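PDB 3ZBO: ALKF from Bacillus cereus, which is of unknown function but has affinity for branched DNA structures and is related to the HEAT-like repeat DNA glycosylases AlkC and AlkD. Local coordinates for residues A70-G75 / R236-C241; N113-V118 / C139-N144. All blocks are in the same frame, centred on the assembly; numbering follows the deposited sequence.

Interaction 1 of 2, residues A70-G75 / R236-C241; sequences AMYFAG and RKYVRC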
ATOM      1  N   ALA A  70      -5.192 -13.898  -6.263  1.00 14.22           N
ATOM      2  CA  ALA A  70      -4.978 -13.635  -7.706  1.00 12.97           C
ATOM      3  C   ALA A  70      -4.790 -12.160  -8.002  1.00 14.53           C
ATOM      4  O   ALA A  70      -3.989 -11.799  -8.886  1.00 14.18           O
ATOM      5  CB  ALA A  70      -6.216 -14.135  -8.518  1.00 15.66           C
ATOM      6  N   MET A  71      -5.538 -11.355  -7.264  1.00 11.96           N
ATOM      7  CA  MET A  71      -5.391  -9.913  -7.434  1.00 12.93           C
ATOM      8  C   MET A  71      -4.016  -9.375  -6.962  1.00 12.93           C
ATOM      9  O   MET A  71      -3.422  -8.504  -7.605  1.00 12.43           O
ATOM     10  CB  MET A  71      -6.478  -9.155  -6.692  1.00 10.61           C
ATOM     11  CG  MET A  71      -7.841  -9.418  -7.259  1.00 12.55           C
ATOM     12  SD  MET A  71      -9.205  -8.955  -6.161  1.00 14.13           S
ATOM     13  CE  MET A  71      -9.363  -7.198  -6.609  1.00 13.09           C
ATOM     14  N   TYR A  72      -3.524  -9.910  -5.824  1.00 12.09           N
ATOM     15  CA  TYR A  72      -2.174  -9.618  -5.380  1.00 12.76           C
ATOM     16  C   TYR A  72      -1.168 -10.028  -6.429  1.00 11.66           C
ATOM     17  O   TYR A  72      -0.255  -9.236  -6.754  1.00 13.23           O
ATOM     18  CB  TYR A  72      -1.972 -10.307  -3.978  1.00 13.55           C
ATOM     19  CG  TYR A  72      -0.655  -9.818  -3.410  1.00 12.24           C
ATOM     20  CD1 TYR A  72       0.545 -10.416  -3.798  1.00 13.39           C
ATOM     21  CD2 TYR A  72      -0.615  -8.869  -2.427  1.00 12.86           C
ATOM     22  CE1 TYR A  72       1.742  -9.920  -3.244  1.00 14.13           C
ATOM     23  CE2 TYR A  72       0.586  -8.338  -1.919  1.00 13.22           C
ATOM     24  CZ  TYR A  72       1.758  -8.922  -2.299  1.00 15.23           C
ATOM     25  OH  TYR A  72       2.956  -8.393  -1.800  1.00 16.98           O
ATOM     26  N   PHE A  73      -1.302 -11.228  -6.969  1.00 13.16           N
ATOM     27  CA  PHE A  73      -0.326 -11.678  -7.922  1.00 14.12           C
ATOM     28  C   PHE A  73      -0.424 -10.825  -9.215  1.00 14.72           C
ATOM     29  O   PHE A  73       0.598 -10.523  -9.839  1.00 13.90           O
ATOM     30  CB  PHE A  73      -0.588 -13.179  -8.235  1.00 15.14           C
ATOM     31  CG  PHE A  73       0.462 -13.774  -9.068  1.00 15.61           C
ATOM     32  CD1 PHE A  73       1.707 -13.930  -8.548  1.00 20.35           C
ATOM     33  CD2 PHE A  73       0.212 -14.117 -10.381  1.00 14.98           C
ATOM     34  CE1 PHE A  73       2.780 -14.426  -9.354  1.00 18.45           C
ATOM     35  CE2 PHE A  73       1.285 -14.666 -11.172  1.00 17.40           C
ATOM     36  CZ  PHE A  73       2.532 -14.792 -10.630  1.00 19.70           C
ATOM     37  N   ALA A  74      -1.642 -10.415  -9.607  1.00 12.99           N
ATOM     38  CA  ALA A  74      -1.790  -9.552 -10.796  1.00 13.60           C
ATOM     39  C   ALA A  74      -0.942  -8.296 -10.596  1.00 13.56           C
ATOM     40  O   ALA A  74      -0.272  -7.813 -11.505  1.00 14.50           O
ATOM     41  CB  ALA A  74      -3.216  -9.160 -10.914  1.00 12.90           C
ATOM     42  N   GLY A  75      -0.943  -7.726  -9.357  1.00 12.13           N
ATOM     43  CA  GLY A  75      -0.055  -6.539  -9.167  1.00 12.22           C
ATOM     44  C   GLY A  75       1.422  -6.864  -9.411  1.00 13.81           C
ATOM     45  O   GLY A  75       2.107  -6.004  -9.959  1.00 15.22           O
ATOM     46  N   ARG A 236      13.588   1.994   1.778  1.00 23.72           N
ATOM     47  CA  ARG A 236      13.223   0.592   1.552  0.50 24.53           C
ATOM     48  C   ARG A 236      12.253   0.491   0.347  1.00 21.43           C
ATOM     49  O   ARG A 236      11.158   0.915   0.480  1.00 24.07           O
ATOM     50  CB  ARG A 236      12.571   0.002   2.834  0.50 25.18           C
ATOM     51  CG  ARG A 236      11.432   0.829   3.473  0.50 26.77           C
ATOM     52  CD  ARG A 236      11.869   1.423   4.804  0.50 30.88           C
ATOM     53  NE  ARG A 236      11.741   0.477   5.894  0.50 36.44           N
ATOM     54  CZ  ARG A 236      11.653   0.849   7.156  0.50 36.92           C
ATOM     55  NH1 ARG A 236      11.669   2.148   7.449  0.50 35.43           N
ATOM     56  NH2 ARG A 236      11.531  -0.064   8.114  0.50 39.96           N
ATOM     57  N   LYS A 237      12.660  -0.094  -0.774  1.00 22.42           N
ATOM     58  CA  LYS A 237      11.657  -0.500  -1.806  1.00 20.19           C
ATOM     59  C   LYS A 237      10.722  -1.522  -1.212  1.00 20.41           C
ATOM     60  O   LYS A 237      11.172  -2.528  -0.642  1.00 20.61           O
ATOM     61  CB  LYS A 237      12.290  -1.091  -3.047  1.00 22.38           C
ATOM     62  CG  LYS A 237      11.329  -1.217  -4.149  1.00 23.47           C
ATOM     63  CD  LYS A 237      12.043  -1.657  -5.457  1.00 31.04           C
ATOM     64  CE  LYS A 237      11.016  -2.203  -6.389  1.00 35.58           C
ATOM     65  NZ  LYS A 237      11.281  -1.860  -7.836  1.00 44.35           N
ATOM     66  N   TYR A 238       9.402  -1.284  -1.334  1.00 16.33           N
ATOM     67  CA  TYR A 238       8.435  -2.266  -0.777  1.00 17.07           C
ATOM     68  C   TYR A 238       8.720  -3.673  -1.317  1.00 14.32           C
ATOM     69  O   TYR A 238       8.810  -3.866  -2.509  1.00 17.97           O
ATOM     70  CB  TYR A 238       6.991  -1.758  -1.123  1.00 17.25           C
ATOM     71  CG  TYR A 238       5.922  -2.557  -0.497  1.00 15.92           C
ATOM     72  CD1 TYR A 238       5.516  -3.774  -1.111  1.00 16.45           C
ATOM     73  CD2 TYR A 238       5.298  -2.140   0.642  1.00 18.32           C
ATOM     74  CE1 TYR A 238       4.486  -4.586  -0.569  1.00 15.91           C
ATOM     75  CE2 TYR A 238       4.268  -2.951   1.233  1.00 21.15           C
ATOM     76  CZ  TYR A 238       3.903  -4.166   0.580  1.00 18.46           C
ATOM     77  OH  TYR A 238       2.899  -4.921   1.125  1.00 19.31           O
ATOM     78  N   VAL A 239       8.761  -4.671  -0.406  1.00 17.24           N
ATOM     79  CA  VAL A 239       9.024  -6.048  -0.837  1.00 18.34           C
ATOM     80  C   VAL A 239       7.744  -6.791  -1.079  1.00 17.27           C
ATOM     81  O   VAL A 239       6.925  -6.959  -0.174  1.00 18.74           O
ATOM     82  CB  VAL A 239       9.897  -6.801   0.236  1.00 18.60           C
ATOM     83  CG1 VAL A 239      10.268  -8.139  -0.284  1.00 22.11           C
ATOM     84  CG2 VAL A 239      11.213  -6.002   0.527  1.00 23.22           C
ATOM     85  N   ARG A 240       7.576  -7.237  -2.309  1.00 17.64           N
ATOM     86  CA  ARG A 240       6.226  -7.741  -2.692  1.00 17.20           C
ATOM     87  C   ARG A 240       6.065  -9.218  -2.488  1.00 21.72           C
ATOM     88  O   ARG A 240       4.929  -9.720  -2.408  1.00 19.63           O
ATOM     89  CB  ARG A 240       5.985  -7.375  -4.130  1.00 17.17           C
ATOM     90  CG  ARG A 240       6.023  -5.832  -4.348  1.00 18.23           C
ATOM     91  CD  ARG A 240       5.622  -5.448  -5.764  1.00 17.43           C
ATOM     92  NE  ARG A 240       4.118  -5.463  -5.921  1.00 14.94           N
ATOM     93  CZ  ARG A 240       3.520  -4.822  -6.900  1.00 14.07           C
ATOM     94  NH1 ARG A 240       4.224  -4.209  -7.864  1.00 16.92           N
ATOM     95  NH2 ARG A 240       2.217  -4.849  -6.920  1.00 15.36           N
ATOM     96  N   CYS A 241       7.180  -9.951  -2.561  1.00 24.68           N
ATOM     97  CA  CYS A 241       6.996 -11.407  -2.617  1.00 31.05           C
ATOM     98  C   CYS A 241       8.115 -12.023  -1.811  1.00 36.43           C
ATOM     99  O   CYS A 241       8.056 -11.834  -0.537  1.00 36.68           O
ATOM    100  CB  CYS A 241       6.381 -11.935  -4.064  1.00 28.26           C
ATOM    101  SG  CYS A 241       7.184 -12.292  -5.556  1.00 42.34           S
ATOM    102  OXT CYS A 241       9.071 -12.644  -2.347  1.00 39.58           O
TER
HETATM  103  O   HOH W   1       0.591  -6.891  -5.482  1.00 14.10           O
HETATM  104  O   HOH W   2       2.663  -5.994  -3.482  1.00 15.72           O
HETATM  105  O   HOH W   3       2.852  -7.434   0.778  1.00 24.11           O
HETATM  106  O   HOH W   4       3.446  -3.554 -10.529  1.00 20.14           O
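The phenolic oxygen of Y72 is gripped from three directions. It donates a very short hydrogen bond to R240 O (Y72 OH to R240 O, 2.5 Å), accepts one from water 3 and a weak one from water 2. Through this contact the C-terminal tail, residues 236-241, is fastened to helix 68-77 of a mainly helical, HEAT-like repeat fold related to AlkD. With CG anti to the backbone N (chi1 -171°), the Y72 side chain brings its hydroxyl to the tail, and the carbonyl oxygen of R240 sits at the ring edge, in plane. Y238 joins indirectly, its OH lying 2.5 Å from the O of water 3.

The R240 side chain bends at chi3 (80°), and its guanidinium is hydrogen-bonded to the helix backbone through water. Water 1 accepts from NH2 and donates to the main chain (water 1 O to Y72 O, 2.8 Å), sitting over the centre of the Y72 ring. Water 2 joins R240 NE to the Y72 hydroxyl. The direct approach to G75 is oblique and too poorly angled for a hydrogen bond, although R240 NH2 comes within 3.3 Å of G75 O. G75 lies in the last turn of helix 68-77, where the helix dipole would probably favour the cation. T108 OG1 of helix 98-110 is a direct protein partner of NH2, so the arginine spans two helices. At its other terminal nitrogen, NH1 donates to water 4 (R240 NH1 to water 4 O, 2.9 Å), which in turn donates to G75 O.

Interaction 2 of 2, residues N113-V118 / C139-N144; sequences NIAQDV and CWLLGN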
ATOM      1  N   ASN A 113       4.763   5.696 -13.916  1.00 18.56           N
ATOM      2  CA  ASN A 113       5.265   7.025 -14.175  1.00 20.61           C
ATOM      3  C   ASN A 113       4.286   8.103 -13.868  1.00 20.01           C
ATOM      4  O   ASN A 113       4.570   9.253 -14.146  1.00 21.75           O
ATOM      5  CB  ASN A 113       5.652   7.131 -15.688  1.00 22.24           C
ATOM      6  CG  ASN A 113       6.776   6.176 -16.080  1.00 25.80           C
ATOM      7  OD1 ASN A 113       6.754   5.566 -17.192  1.00 34.16           O
ATOM      8  ND2 ASN A 113       7.749   6.036 -15.217  1.00 26.68           N
ATOM      9  N   ILE A 114       3.130   7.801 -13.246  1.00 17.37           N
ATOM     10  CA  ILE A 114       2.129   8.817 -12.989  1.00 15.98           C
ATOM     11  C   ILE A 114       1.685   8.773 -11.527  1.00 14.51           C
ATOM     12  O   ILE A 114       0.621   9.213 -11.141  1.00 15.58           O
ATOM     13  CB  ILE A 114       0.888   8.621 -13.899  1.00 14.73           C
ATOM     14  CG1 ILE A 114       0.372   7.168 -13.837  1.00 14.12           C
ATOM     15  CG2 ILE A 114       1.346   8.851 -15.346  1.00 18.83           C
ATOM     16  CD1 ILE A 114      -0.948   6.979 -14.524  1.00 15.43           C
ATOM     17  N   ALA A 115       2.586   8.289 -10.656  1.00 13.32           N
ATOM     18  CA  ALA A 115       2.246   7.976  -9.268  1.00 14.78           C
ATOM     19  C   ALA A 115       1.736   9.164  -8.489  1.00 13.66           C
ATOM     20  O   ALA A 115       0.647   9.115  -7.864  1.00 13.88           O
ATOM     21  CB  ALA A 115       3.436   7.319  -8.572  1.00 14.57           C
ATOM     22  N   GLN A 116       2.499  10.283  -8.457  1.00 13.97           N
ATOM     23  CA  GLN A 116       2.050  11.379  -7.635  1.00 15.44           C
ATOM     24  C   GLN A 116       0.767  12.017  -8.173  1.00 15.43           C
ATOM     25  O   GLN A 116      -0.107  12.391  -7.382  1.00 16.92           O
ATOM     26  CB  GLN A 116       3.140  12.495  -7.474  1.00 14.71           C
ATOM     27  CG  GLN A 116       4.352  12.016  -6.661  1.00 13.98           C
ATOM     28  CD  GLN A 116       5.321  13.150  -6.409  1.00 13.43           C
ATOM     29  OE1 GLN A 116       4.935  14.271  -5.976  1.00 18.86           O
ATOM     30  NE2 GLN A 116       6.620  12.771  -6.570  1.00 15.37           N
ATOM     31  N   ASP A 117       0.621  12.108  -9.499  1.00 15.18           N
ATOM     32  CA  ASP A 117      -0.593  12.763 -10.015  1.00 18.01           C
ATOM     33  C   ASP A 117      -1.848  11.972  -9.612  1.00 15.21           C
ATOM     34  O   ASP A 117      -2.858  12.520  -9.149  1.00 16.73           O
ATOM     35  CB  ASP A 117      -0.487  12.829 -11.506  1.00 18.47           C
ATOM     36  CG  ASP A 117       0.481  13.929 -11.959  1.00 29.73           C
ATOM     37  OD1 ASP A 117       0.829  14.834 -11.119  1.00 34.29           O
ATOM     38  OD2 ASP A 117       0.873  13.871 -13.139  1.00 40.90           O
ATOM     39  N   VAL A 118      -1.800  10.624  -9.771  1.00 13.76           N
ATOM     40  CA  VAL A 118      -2.926   9.784  -9.456  1.00 13.44           C
ATOM     41  C   VAL A 118      -3.119   9.718  -7.917  1.00 12.67           C
ATOM     42  O   VAL A 118      -4.237   9.900  -7.420  1.00 13.83           O
ATOM     43  CB  VAL A 118      -2.744   8.394  -9.992  1.00 14.01           C
ATOM     44  CG1 VAL A 118      -3.943   7.498  -9.540  1.00 14.18           C
ATOM     45  CG2 VAL A 118      -2.682   8.442 -11.527  1.00 17.37           C
ATOM     46  N   CYS A 139       3.968   6.610   0.702  1.00 11.42           N
ATOM     47  CA  CYS A 139       4.944   5.883   1.553  1.00 11.07           C
ATOM     48  C   CYS A 139       5.840   5.014   0.685  1.00 11.97           C
ATOM     49  O   CYS A 139       7.062   4.978   0.950  1.00 12.90           O
ATOM     50  CB  CYS A 139       4.228   4.981   2.544  1.00 11.54           C
ATOM     51  SG  CYS A 139       3.179   5.838   3.694  1.00 14.20           S
ATOM     52  N   TRP A 140       5.311   4.317  -0.349  1.00 12.05           N
ATOM     53  CA  TRP A 140       6.137   3.447  -1.162  1.00 12.59           C
ATOM     54  C   TRP A 140       7.049   4.279  -2.023  1.00 13.64           C
ATOM     55  O   TRP A 140       8.220   3.859  -2.229  1.00 13.64           O
ATOM     56  CB  TRP A 140       5.263   2.524  -2.064  1.00 11.89           C
ATOM     57  CG  TRP A 140       4.162   1.854  -1.248  1.00 11.32           C
ATOM     58  CD1 TRP A 140       2.886   1.644  -1.747  1.00 12.73           C
ATOM     59  CD2 TRP A 140       4.143   1.364   0.117  1.00 12.34           C
ATOM     60  NE1 TRP A 140       2.079   1.030  -0.793  1.00 12.68           N
ATOM     61  CE2 TRP A 140       2.787   0.924   0.371  1.00 11.85           C
ATOM     62  CE3 TRP A 140       5.085   1.363   1.215  1.00 14.78           C
ATOM     63  CZ2 TRP A 140       2.404   0.343   1.579  1.00 12.95           C
ATOM     64  CZ3 TRP A 140       4.708   0.835   2.391  1.00 14.04           C
ATOM     65  CH2 TRP A 140       3.347   0.340   2.614  1.00 12.52           C
ATOM     66  N   LEU A 141       6.575   5.424  -2.516  1.00 13.01           N
ATOM     67  CA  LEU A 141       7.470   6.293  -3.351  1.00 11.57           C
ATOM     68  C   LEU A 141       8.620   6.832  -2.506  1.00 13.87           C
ATOM     69  O   LEU A 141       9.790   6.867  -2.982  1.00 15.11           O
ATOM     70  CB  LEU A 141       6.670   7.496  -3.840  1.00 12.85           C
ATOM     71  CG  LEU A 141       5.658   7.205  -4.917  1.00 12.77           C
ATOM     72  CD1 LEU A 141       4.906   8.470  -5.097  1.00 12.47           C
ATOM     73  CD2 LEU A 141       6.330   6.767  -6.207  1.00 12.64           C
ATOM     74  N   LEU A 142       8.364   7.209  -1.265  1.00 13.70           N
ATOM     75  CA  LEU A 142       9.479   7.796  -0.419  1.00 14.28           C
ATOM     76  C   LEU A 142      10.523   6.714  -0.169  1.00 17.86           C
ATOM     77  O   LEU A 142      11.687   7.065   0.093  1.00 18.51           O
ATOM     78  CB  LEU A 142       8.868   8.252   0.864  1.00 15.59           C
ATOM     79  CG  LEU A 142       8.099   9.523   0.716  1.00 15.01           C
ATOM     80  CD1 LEU A 142       7.190   9.791   1.941  1.00 19.50           C
ATOM     81  CD2 LEU A 142       8.989  10.786   0.379  1.00 19.87           C
ATOM     82  N   GLY A 143      10.181   5.401  -0.340  1.00 19.27           N
ATOM     83  CA  GLY A 143      11.236   4.351  -0.268  1.00 18.22           C
ATOM     84  C   GLY A 143      11.879   3.920  -1.572  1.00 20.79           C
ATOM     85  O   GLY A 143      12.936   3.215  -1.557  1.00 21.06           O
ATOM     86  N   ASN A 144      11.290   4.272  -2.710  1.00 20.59           N
ATOM     87  CA  ASN A 144      11.881   3.866  -3.980  0.50 21.17           C
ATOM     88  C   ASN A 144      12.220   5.058  -4.878  1.00 21.79           C
ATOM     89  O   ASN A 144      12.456   4.882  -6.070  1.00 23.96           O
ATOM     90  CB  ASN A 144      10.995   2.855  -4.700  0.50 21.69           C
ATOM     91  CG  ASN A 144      11.747   2.104  -5.789  0.50 22.43           C
ATOM     92  OD1 ASN A 144      12.949   1.845  -5.666  0.50 27.12           O
ATOM     93  ND2 ASN A 144      11.049   1.752  -6.835  0.50 25.18           N
TER
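Helices 115-124 and 128-144, successive in the chain, run in opposite directions, and the first turn of one faces the last turns of the other, with A115 CA and L141 CA 8.1 Å apart. Such side-by-side packing of antiparallel neighbours is characteristic of HEAT-like helical repeats. L141 carries the contact from its side alone. Its branched end points both methyls at A115: CD2 lies 3.8 Å from A115 CB, and CD1 is almost equally near, so the alanine methyl meets the fork of the leucine. CD1 also touches the aliphatic part of Q116 (L141 CD1 to Q116 CG, 3.9 Å), the two side chains crossing at a slant. The Q116 chain is extended beyond CG (chi2 -174°), which carries its amide past the leucine. There OE1 accepts from K154 NZ and NE2 donates to A149 O, so the methylene stem serves the apolar contact while the polar end ties to the loop after helix 128-144, through A149, and to helix 152-165, through K154. A115 and L141 are both buried. Made wholly of van der Waals contacts among aliphatic carbons, the contact depends on close fit, and its directional bonding is left to the glutamine amide beyond it.

Interaction 2 lies nested along the chain inside the loop that interaction 1 closes. It joins consecutive helices through a small, buried, purely aliphatic contact, whereas interaction 1 spans 161 residues and ties a partly exposed, irregular tail to a buried helix face with one direct hydrogen bond and a set of bridging waters. The two share no helix, and their centres are about 15 Å apart, yet they touch: Y238 of the tail meets W140 of helix 128-144 edge-to-face. Helix 98-110 lies against both, receiving R240 and Y238 of interaction 1 and W140 and V118 of interaction 2. The tail thus runs from the end of helix 128-144 past helix 98-110 to helix 68-77.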